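Local atomic coordinates of elongin-C (Saccharomyces cerevisiae, PDB entry 5ZB2), a protein that serves as the linker of a cullin-3 (CRL3) E3 ubiquitin ligase that polyubiquitylates a monoubiquitylated subunit of RNA polymerase II to trigger its proteolysis, and takes part in global genomic repair. Residues Val20-Lys25 / Ala45-Lys51; Ser35-Ile39 / Leu65-Leu69; Gln52-Ile57 / Glu93-Ala97. All coordinates share one frame; numbering follows the deposited sequence.

Interaction 1: Val20-Lys25 / Ala45-Lys51; sequences VTLVSK and AGRIELK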
loop_
_atom_site.group_PDB
_atom_site.type_symbol
_atom_site.label_atom_id
_atom_site.label_comp_id
_atom_site.label_asym_id
_atom_site.label_seq_id
_atom_site.Cartn_x
_atom_site.Cartn_y
_atom_site.Cartn_z
ATOM N N VAL B 20 -20.686 12.211 47.100
ATOM C CA VAL B 20 -19.292 11.780 47.088
ATOM C C VAL B 20 -18.461 12.902 46.482
ATOM O O VAL B 20 -18.774 13.394 45.393
ATOM C CB VAL B 20 -19.102 10.473 46.294
ATOM C CG1 VAL B 20 -17.629 10.078 46.247
ATOM C CG2 VAL B 20 -19.936 9.355 46.904
ATOM N N THR B 21 -17.404 13.302 47.183
ATOM C CA THR B 21 -16.561 14.394 46.721
ATOM C C THR B 21 -15.526 13.895 45.720
ATOM O O THR B 21 -15.139 12.722 45.722
ATOM C CB THR B 21 -15.856 15.073 47.897
ATOM O OG1 THR B 21 -15.013 16.124 47.408
ATOM C CG2 THR B 21 -15.011 14.077 48.684
ATOM N N LEU B 22 -15.075 14.806 44.860
ATOM C CA LEU B 22 -14.112 14.478 43.817
ATOM C C LEU B 22 -13.229 15.692 43.566
ATOM O O LEU B 22 -13.737 16.798 43.357
ATOM C CB LEU B 22 -14.821 14.057 42.525
ATOM C CG LEU B 22 -13.938 13.437 41.442
ATOM C CD1 LEU B 22 -13.442 12.071 41.887
ATOM C CD2 LEU B 22 -14.692 13.337 40.127
ATOM N N VAL B 23 -11.916 15.481 43.580
ATOM C CA VAL B 23 -10.944 16.559 43.446
ATOM C C VAL B 23 -10.250 16.443 42.097
ATOM O O VAL B 23 -10.002 15.343 41.590
ATOM C CB VAL B 23 -9.915 16.531 44.596
ATOM C CG1 VAL B 23 -8.929 17.687 44.472
ATOM C CG2 VAL B 23 -10.625 16.581 45.937
ATOM N N SER B 24 -9.930 17.598 41.518
ATOM C CA SER B 24 -9.239 17.682 40.242
ATOM C C SER B 24 -7.757 17.970 40.470
ATOM O O SER B 24 -7.289 18.119 41.602
ATOM C CB SER B 24 -9.867 18.768 39.367
ATOM O OG SER B 24 -9.183 18.879 38.132
ATOM N N LYS B 25 -7.004 18.048 39.370
ATOM C CA LYS B 25 -5.616 18.487 39.461
ATOM C C LYS B 25 -5.539 19.868 40.100
ATOM O O LYS B 25 -4.748 20.099 41.020
ATOM C CB LYS B 25 -4.970 18.493 38.076
ATOM C CG LYS B 25 -3.485 18.823 38.095
ATOM C CD LYS B 25 -2.853 18.651 36.724
ATOM C CE LYS B 25 -1.350 18.879 36.781
ATOM N NZ LYS B 25 -0.694 18.648 35.463
ATOM N N ALA B 45 -15.851 5.627 46.995
ATOM C CA ALA B 45 -15.478 6.757 47.832
ATOM C C ALA B 45 -16.731 7.454 48.364
ATOM O O ALA B 45 -17.824 7.177 47.874
ATOM C CB ALA B 45 -14.617 7.715 47.025
ATOM N N GLY B 46 -16.612 8.345 49.353
ATOM C CA GLY B 46 -15.360 8.731 49.987
ATOM C C GLY B 46 -14.806 10.032 49.439
ATOM O O GLY B 46 -15.539 11.004 49.262
ATOM N N ARG B 47 -13.501 10.040 49.170
ATOM C CA ARG B 47 -12.830 11.161 48.532
ATOM C C ARG B 47 -11.752 10.615 47.608
ATOM O O ARG B 47 -10.995 9.720 47.993
ATOM C CB ARG B 47 -12.213 12.108 49.570
ATOM C CG ARG B 47 -11.513 13.327 48.986
ATOM C CD ARG B 47 -10.883 14.153 50.093
ATOM N NE ARG B 47 -10.345 15.427 49.618
ATOM C CZ ARG B 47 -9.119 15.596 49.130
ATOM N NH1 ARG B 47 -8.280 14.572 49.034
ATOM N NH2 ARG B 47 -8.728 16.799 48.733
ATOM N N ILE B 48 -11.685 11.156 46.394
ATOM C CA ILE B 48 -10.730 10.712 45.387
ATOM C C ILE B 48 -9.988 11.924 44.845
ATOM O O ILE B 48 -10.586 12.981 44.617
ATOM C CB ILE B 48 -11.422 9.943 44.240
ATOM C CG1 ILE B 48 -12.178 8.724 44.782
ATOM C CG2 ILE B 48 -10.404 9.522 43.182
ATOM C CD1 ILE B 48 -11.297 7.675 45.439
ATOM N N GLU B 49 -8.684 11.764 44.635
ATOM C CA GLU B 49 -7.829 12.804 44.073
ATOM C C GLU B 49 -7.446 12.378 42.661
ATOM O O GLU B 49 -6.735 11.384 42.479
ATOM C CB GLU B 49 -6.589 13.020 44.937
ATOM C CG GLU B 49 -6.894 13.415 46.371
ATOM C CD GLU B 49 -5.642 13.555 47.214
ATOM O OE1 GLU B 49 -4.543 13.256 46.702
ATOM O OE2 GLU B 49 -5.759 13.964 48.388
ATOM N N LEU B 50 -7.915 13.128 41.668
ATOM C CA LEU B 50 -7.683 12.806 40.265
ATOM C C LEU B 50 -6.691 13.803 39.673
ATOM O O LEU B 50 -7.045 14.682 38.885
ATOM C CB LEU B 50 -9.003 12.808 39.491
ATOM C CG LEU B 50 -10.072 11.815 39.949
ATOM C CD1 LEU B 50 -11.253 11.858 38.994
ATOM C CD2 LEU B 50 -9.517 10.401 40.049
ATOM N N LYS B 51 -5.430 13.653 40.064
ATOM C CA LYS B 51 -4.367 14.419 39.442
ATOM C C LYS B 51 -4.258 14.041 37.964
ATOM O O LYS B 51 -4.841 13.058 37.499
ATOM C CB LYS B 51 -3.043 14.174 40.161
ATOM C CG LYS B 51 -3.067 14.538 41.639
ATOM C CD LYS B 51 -1.722 14.280 42.301
ATOM C CE LYS B 51 -1.739 14.681 43.768
ATOM N NZ LYS B 51 -0.418 14.470 44.421
#

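Interaction 2: Ser35-Ile39 / Leu65-Leu69; sequences SAAMI and LNYNL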
loop_
_atom_site.group_PDB
_atom_site.type_symbol
_atom_site.label_atom_id
_atom_site.label_comp_id
_atom_site.label_asym_id
_atom_site.label_seq_id
_atom_site.Cartn_x
_atom_site.Cartn_y
_atom_site.Cartn_z
ATOM N N SER B 35 -24.914 7.118 43.924
ATOM C CA SER B 35 -25.479 6.209 42.933
ATOM C C SER B 35 -24.935 6.496 41.539
ATOM O O SER B 35 -24.866 5.587 40.704
ATOM C CB SER B 35 -27.002 6.310 42.939
ATOM O OG SER B 35 -27.575 5.393 42.024
ATOM N N ALA B 36 -24.550 7.744 41.269
ATOM C CA ALA B 36 -23.968 8.086 39.976
ATOM C C ALA B 36 -22.508 7.653 39.898
ATOM O O ALA B 36 -22.077 7.076 38.893
ATOM C CB ALA B 36 -24.097 9.589 39.723
ATOM N N ALA B 37 -21.734 7.924 40.951
ATOM C CA ALA B 37 -20.337 7.506 40.980
ATOM C C ALA B 37 -20.190 5.991 41.024
ATOM O O ALA B 37 -19.126 5.473 40.667
ATOM C CB ALA B 37 -19.627 8.134 42.181
ATOM N N MET B 38 -21.229 5.270 41.454
ATOM C CA MET B 38 -21.181 3.812 41.458
ATOM C C MET B 38 -21.015 3.244 40.055
ATOM O O MET B 38 -20.566 2.103 39.910
ATOM C CB MET B 38 -22.449 3.250 42.103
ATOM C CG MET B 38 -22.559 1.730 42.067
ATOM S SD MET B 38 -24.008 1.123 42.950
ATOM C CE MET B 38 -23.993 -0.608 42.484
ATOM N N ILE B 39 -21.372 4.012 39.022
ATOM C CA ILE B 39 -21.212 3.542 37.649
ATOM C C ILE B 39 -19.745 3.274 37.351
ATOM O O ILE B 39 -19.413 2.350 36.599
ATOM C CB ILE B 39 -21.811 4.563 36.661
ATOM C CG1 ILE B 39 -23.281 4.836 37.000
ATOM C CG2 ILE B 39 -21.677 4.054 35.227
ATOM C CD1 ILE B 39 -23.908 5.943 36.186
ATOM N N LEU B 65 -21.646 10.929 34.070
ATOM C CA LEU B 65 -22.136 10.016 35.099
ATOM C C LEU B 65 -23.601 10.287 35.411
ATOM O O LEU B 65 -24.436 9.376 35.376
ATOM C CB LEU B 65 -21.283 10.141 36.362
ATOM C CG LEU B 65 -19.837 9.657 36.251
ATOM C CD1 LEU B 65 -19.076 9.969 37.528
ATOM C CD2 LEU B 65 -19.777 8.164 35.953
ATOM N N ASN B 66 -23.935 11.542 35.721
ATOM C CA ASN B 66 -25.334 11.902 35.919
ATOM C C ASN B 66 -26.151 11.569 34.680
ATOM O O ASN B 66 -27.227 10.965 34.771
ATOM C CB ASN B 66 -25.446 13.387 36.260
ATOM C CG ASN B 66 -24.634 13.764 37.481
ATOM O OD1 ASN B 66 -24.573 13.015 38.455
ATOM N ND2 ASN B 66 -23.994 14.927 37.432
ATOM N N TYR B 67 -25.642 11.945 33.505
ATOM C CA TYR B 67 -26.316 11.608 32.256
ATOM C C TYR B 67 -26.546 10.107 32.142
ATOM O O TYR B 67 -27.573 9.667 31.613
ATOM C CB TYR B 67 -25.492 12.119 31.074
ATOM C CG TYR B 67 -25.891 11.538 29.737
ATOM C CD1 TYR B 67 -26.922 12.097 28.994
ATOM C CD2 TYR B 67 -25.228 10.435 29.212
ATOM C CE1 TYR B 67 -27.286 11.570 27.770
ATOM C CE2 TYR B 67 -25.585 9.902 27.989
ATOM C CZ TYR B 67 -26.614 10.473 27.272
ATOM O OH TYR B 67 -26.974 9.946 26.053
ATOM N N ASN B 68 -25.604 9.304 32.640
ATOM C CA ASN B 68 -25.727 7.856 32.519
ATOM C C ASN B 68 -26.822 7.320 33.432
ATOM O O ASN B 68 -27.718 6.596 32.984
ATOM C CB ASN B 68 -24.389 7.185 32.833
ATOM C CG ASN B 68 -24.411 5.691 32.575
ATOM O OD1 ASN B 68 -25.016 4.927 33.327
ATOM N ND2 ASN B 68 -23.747 5.266 31.507
ATOM N N LEU B 69 -26.768 7.666 34.721
ATOM C CA LEU B 69 -27.762 7.159 35.662
ATOM C C LEU B 69 -29.173 7.569 35.261
ATOM O O LEU B 69 -30.123 6.810 35.482
ATOM C CB LEU B 69 -27.449 7.653 37.077
ATOM C CG LEU B 69 -28.432 7.220 38.169
ATOM C CD1 LEU B 69 -28.480 5.701 38.293
ATOM C CD2 LEU B 69 -28.064 7.855 39.500
#

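Interaction 3: Gln52-Ile57 / Glu93-Ala97; sequences QFDSHI and ELLLA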
loop_
_atom_site.group_PDB
_atom_site.type_symbol
_atom_site.label_atom_id
_atom_site.label_comp_id
_atom_site.label_asym_id
_atom_site.label_seq_id
_atom_site.Cartn_x
_atom_site.Cartn_y
_atom_site.Cartn_z
ATOM N N GLN B 52 -3.502 14.847 37.222
ATOM C CA GLN B 52 -3.256 14.657 35.794
ATOM C C GLN B 52 -4.476 14.959 34.934
ATOM O O GLN B 52 -4.440 14.715 33.721
ATOM C CB GLN B 52 -2.772 13.235 35.484
ATOM C CG GLN B 52 -1.517 12.821 36.233
ATOM C CD GLN B 52 -1.189 11.351 36.045
ATOM O OE1 GLN B 52 -2.009 10.579 35.551
ATOM N NE2 GLN B 52 0.017 10.959 36.438
ATOM N N PHE B 53 -5.555 15.482 35.516
ATOM C CA PHE B 53 -6.757 15.828 34.768
ATOM C C PHE B 53 -7.206 17.228 35.153
ATOM O O PHE B 53 -7.286 17.556 36.341
ATOM C CB PHE B 53 -7.883 14.819 35.027
ATOM C CG PHE B 53 -7.668 13.481 34.372
ATOM C CD1 PHE B 53 -7.067 13.384 33.127
ATOM C CD2 PHE B 53 -8.073 12.317 35.005
ATOM C CE1 PHE B 53 -6.873 12.157 32.528
ATOM C CE2 PHE B 53 -7.879 11.084 34.409
ATOM C CZ PHE B 53 -7.278 11.005 33.169
ATOM N N ASP B 54 -7.506 18.044 34.145
ATOM C CA ASP B 54 -7.883 19.431 34.356
ATOM C C ASP B 54 -9.330 19.534 34.835
ATOM O O ASP B 54 -10.084 18.557 34.866
ATOM C CB ASP B 54 -7.692 20.236 33.071
ATOM C CG ASP B 54 -6.259 20.210 32.576
ATOM O OD1 ASP B 54 -5.340 20.110 33.415
ATOM O OD2 ASP B 54 -6.053 20.289 31.346
ATOM N N SER B 55 -9.717 20.756 35.204
ATOM C CA SER B 55 -11.043 20.984 35.768
ATOM C C SER B 55 -12.136 20.769 34.730
ATOM O O SER B 55 -13.202 20.228 35.047
ATOM C CB SER B 55 -11.118 22.398 36.344
ATOM O OG SER B 55 -10.125 22.591 37.338
ATOM N N HIS B 56 -11.894 21.185 33.486
ATOM C CA HIS B 56 -12.907 21.037 32.446
ATOM C C HIS B 56 -13.170 19.573 32.117
ATOM O O HIS B 56 -14.274 19.228 31.679
ATOM C CB HIS B 56 -12.479 21.797 31.190
ATOM C CG HIS B 56 -11.187 21.322 30.602
ATOM N ND1 HIS B 56 -11.130 20.440 29.545
ATOM C CD2 HIS B 56 -9.903 21.608 30.923
ATOM C CE1 HIS B 56 -9.866 20.202 29.240
ATOM N NE2 HIS B 56 -9.102 20.898 30.062
ATOM N N ILE B 57 -12.182 18.700 32.324
ATOM C CA ILE B 57 -12.369 17.282 32.027
ATOM C C ILE B 57 -13.284 16.639 33.063
ATOM O O ILE B 57 -14.276 15.988 32.715
ATOM C CB ILE B 57 -11.007 16.567 31.954
ATOM C CG1 ILE B 57 -10.143 17.161 30.836
ATOM C CG2 ILE B 57 -11.188 15.065 31.751
ATOM C CD1 ILE B 57 -10.728 17.027 29.433
ATOM N N GLU B 93 -8.180 13.810 25.563
ATOM C CA GLU B 93 -7.983 13.759 27.008
ATOM C C GLU B 93 -9.189 13.141 27.705
ATOM O O GLU B 93 -9.035 12.393 28.679
ATOM C CB GLU B 93 -7.705 15.160 27.552
ATOM C CG GLU B 93 -7.293 15.177 29.017
ATOM C CD GLU B 93 -6.841 16.547 29.485
ATOM O OE1 GLU B 93 -6.808 17.483 28.656
ATOM O OE2 GLU B 93 -6.517 16.689 30.683
ATOM N N LEU B 94 -10.398 13.427 27.218
ATOM C CA LEU B 94 -11.586 12.842 27.830
ATOM C C LEU B 94 -11.638 11.334 27.622
ATOM O O LEU B 94 -12.120 10.606 28.499
ATOM C CB LEU B 94 -12.851 13.500 27.274
ATOM C CG LEU B 94 -14.171 13.080 27.930
ATOM C CD1 LEU B 94 -14.160 13.362 29.427
ATOM C CD2 LEU B 94 -15.353 13.783 27.272
ATOM N N LEU B 95 -11.154 10.842 26.478
ATOM C CA LEU B 95 -11.087 9.400 26.268
ATOM C C LEU B 95 -10.205 8.742 27.321
ATOM O O LEU B 95 -10.571 7.712 27.899
ATOM C CB LEU B 95 -10.566 9.093 24.862
ATOM C CG LEU B 95 -10.234 7.623 24.576
ATOM C CD1 LEU B 95 -11.433 6.719 24.846
ATOM C CD2 LEU B 95 -9.765 7.466 23.144
ATOM N N LEU B 96 -9.037 9.331 27.588
ATOM C CA LEU B 96 -8.134 8.769 28.586
ATOM C C LEU B 96 -8.781 8.746 29.966
ATOM O O LEU B 96 -8.597 7.790 30.730
ATOM C CB LEU B 96 -6.829 9.566 28.621
ATOM C CG LEU B 96 -6.039 9.630 27.313
ATOM C CD1 LEU B 96 -4.749 10.420 27.510
ATOM C CD2 LEU B 96 -5.739 8.234 26.781
ATOM N N ALA B 97 -9.542 9.789 30.308
ATOM C CA ALA B 97 -10.207 9.815 31.607
ATOM C C ALA B 97 -11.297 8.756 31.687
ATOM O O ALA B 97 -11.450 8.091 32.718
ATOM C CB ALA B 97 -10.786 11.203 31.873
#

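Interaction 1: Val20-Lys25 / Ala45-Lys51
The first torsion of Leu22 (chi1 -169°) sets its CG opposite the backbone N, and that of Leu50 (chi1 -60°) sets CG opposite its carbonyl carbon; the two side chains thereby meet on one face of the small mixed sheet of this BTB/POZ fold, with Leu22 CD1 3.6 Å from Leu50 CD1. The same Leu22 methyl also rests on Ile48 CB. Leu58 of helix 55-71 packs against both leucines, and Leu43 against Leu22 and Ile48, so this is the face turned to the helical part of the domain.

Strand 20-23 runs parallel to the short, weakly bonded strand 47-49. Two backbone bonds join them: Val23 N donates to Ile48 O at 3.0 Å, and Val23 O accepts from Leu50 N at 3.0 Å. Both polar backbone atoms of Val23 are thus engaged by the neighbouring strand. Towards the start of the pair the main chains keep wider spacing and side chains take over: Val20 straddles the carbonyl of Ala45 with both methyls, CG2 lying 3.2 Å from Ala45 O, just before the cis peptide bond that leads into Gly46.

On the other face Thr21 CG2 lies 3.5 Å from Arg47 CB. The extended Arg47 chain then carries its guanidinium over Val23, and Val23 CG2 covers one face near the rim, 3.4 Å from Arg47 NH2. A salt bridge within the same strand fixes the rotation of that flat group: Arg47 NH1 donates in the guanidinium plane to the anti lone pair of Glu49 OE2 at 2.7 Å.

Interaction 2: Ser35-Ile39 / Leu65-Leu69
Apolar contacts carry most of the meeting between the short helix that includes Ala36 and the long helix bearing Leu65 and Leu69. Ala36 presents its methyl to the long helix where the backbones come nearest, their CA atoms 5.6 Å apart at Ala36 and Leu65. Its CB faces Leu65 CB at 4.4 Å and Leu69 CD2 at a similar separation. Leu65 CD2 touches Ile39 CB, while Ile39 CD1 reaches Leu69 CB at 4.0 Å. With CG1 of Ile39 opposite its own carbonyl carbon (chi1 -56°), CD1 comes to lie against the backbone of the long helix, beside Leu65 O and Leu69 N.

Contacts between carbon and polar atoms complete the interface, and no hydrogen bond crosses it. Ile39 CD1 lies 3.2 Å from Asn68 OD1, the two side chains crossing at a slant; the amide's other end, ND2, is hydrogen-bonded to Tyr64 OH one turn earlier. Asn66 OD1 approaches the Ala36 methyl at 3.7 Å, and Leu69 CD2 comes alongside Ser35 OG. The Leu65 carbonyl, next to Ile39 CD1, already accepts the helical bond from Leu69 N.

Tyr67 and Asn68 also pack on Val5 of a RAD7 chain, so Asn68 touches both Ile39 and this partner. Such packing of a short helix after the first beta hairpin on a longer helix belongs to the BTB/POZ fold of the Skp1 family.

Interaction 3: Gln52-Ile57 / Glu93-Ala97
Phe53 precedes the first turn of helix 55-71 in an extended conformation and faces Ala97 on helix 91-101, while farther on the backbones close in to a CA-CA distance of 6.2 Å between Ile57 and Leu94. The Phe53 ring is turned so that one face receives the Ala97 methyl in a CH-pi contact: CB stands 4.0 Å from the ring centroid and 20° off the ring normal. Phe53 CZ reaches the Ala97 backbone as well, 3.5 Å from CA.

Ile57 fills the adjoining position with both branches. Its CG2 meets Ala97 CB at 3.9 Å and Leu94 CD1, while CG1 and CD1 lie against the aliphatic part and carboxyl carbon of Glu93, CG1 coming within 3.6 Å of CD. In the BTB/POZ fold of the Skp1 family, this joins the start of the long helix to the C-terminal helix, whose Leu94 and Leu95 also touch Cys12 of a RAD7 chain.

With CG anti to the backbone N (chi1 -172°) and the chain extended beyond it, Glu93 sets its acidic end between Asp54 and the Phe53 ring edge. Asp54 OD2 is 3.7 Å from Glu93 OE2, with the carboxylates turned 78° to one another, an approach that may raise the proton affinity of one or both, unless the nearby His56 offsets it. His56 NE2 makes a weak hydrogen bond of 3.4 Å to Asp54 OD2, and its ring stands nearly perpendicular to the Glu93 carboxylate.

Overall arrangement
The three contacts spread over one small BTB/POZ domain. Interactions 1 and 3 lie about 13 Å apart between centres and touch directly: Phe53 O accepts a hydrogen bond from Ser24 OG at 2.9 Å and probably another from Lys25 N at 3.1 Å, tying the end of the first strand to the lead-in of helix 55-71. That helix serves interactions 2 and 3 alike, near its two ends, with centres about 17 Å apart on opposite sides of the chain's centre. Interactions 1 and 2 do not touch (nearest atoms about 5 Å apart), but their segments alternate along the chain. RAD7 chains pack against residues of 65-69 and 93-97, whereas the strand pair meets no other chain.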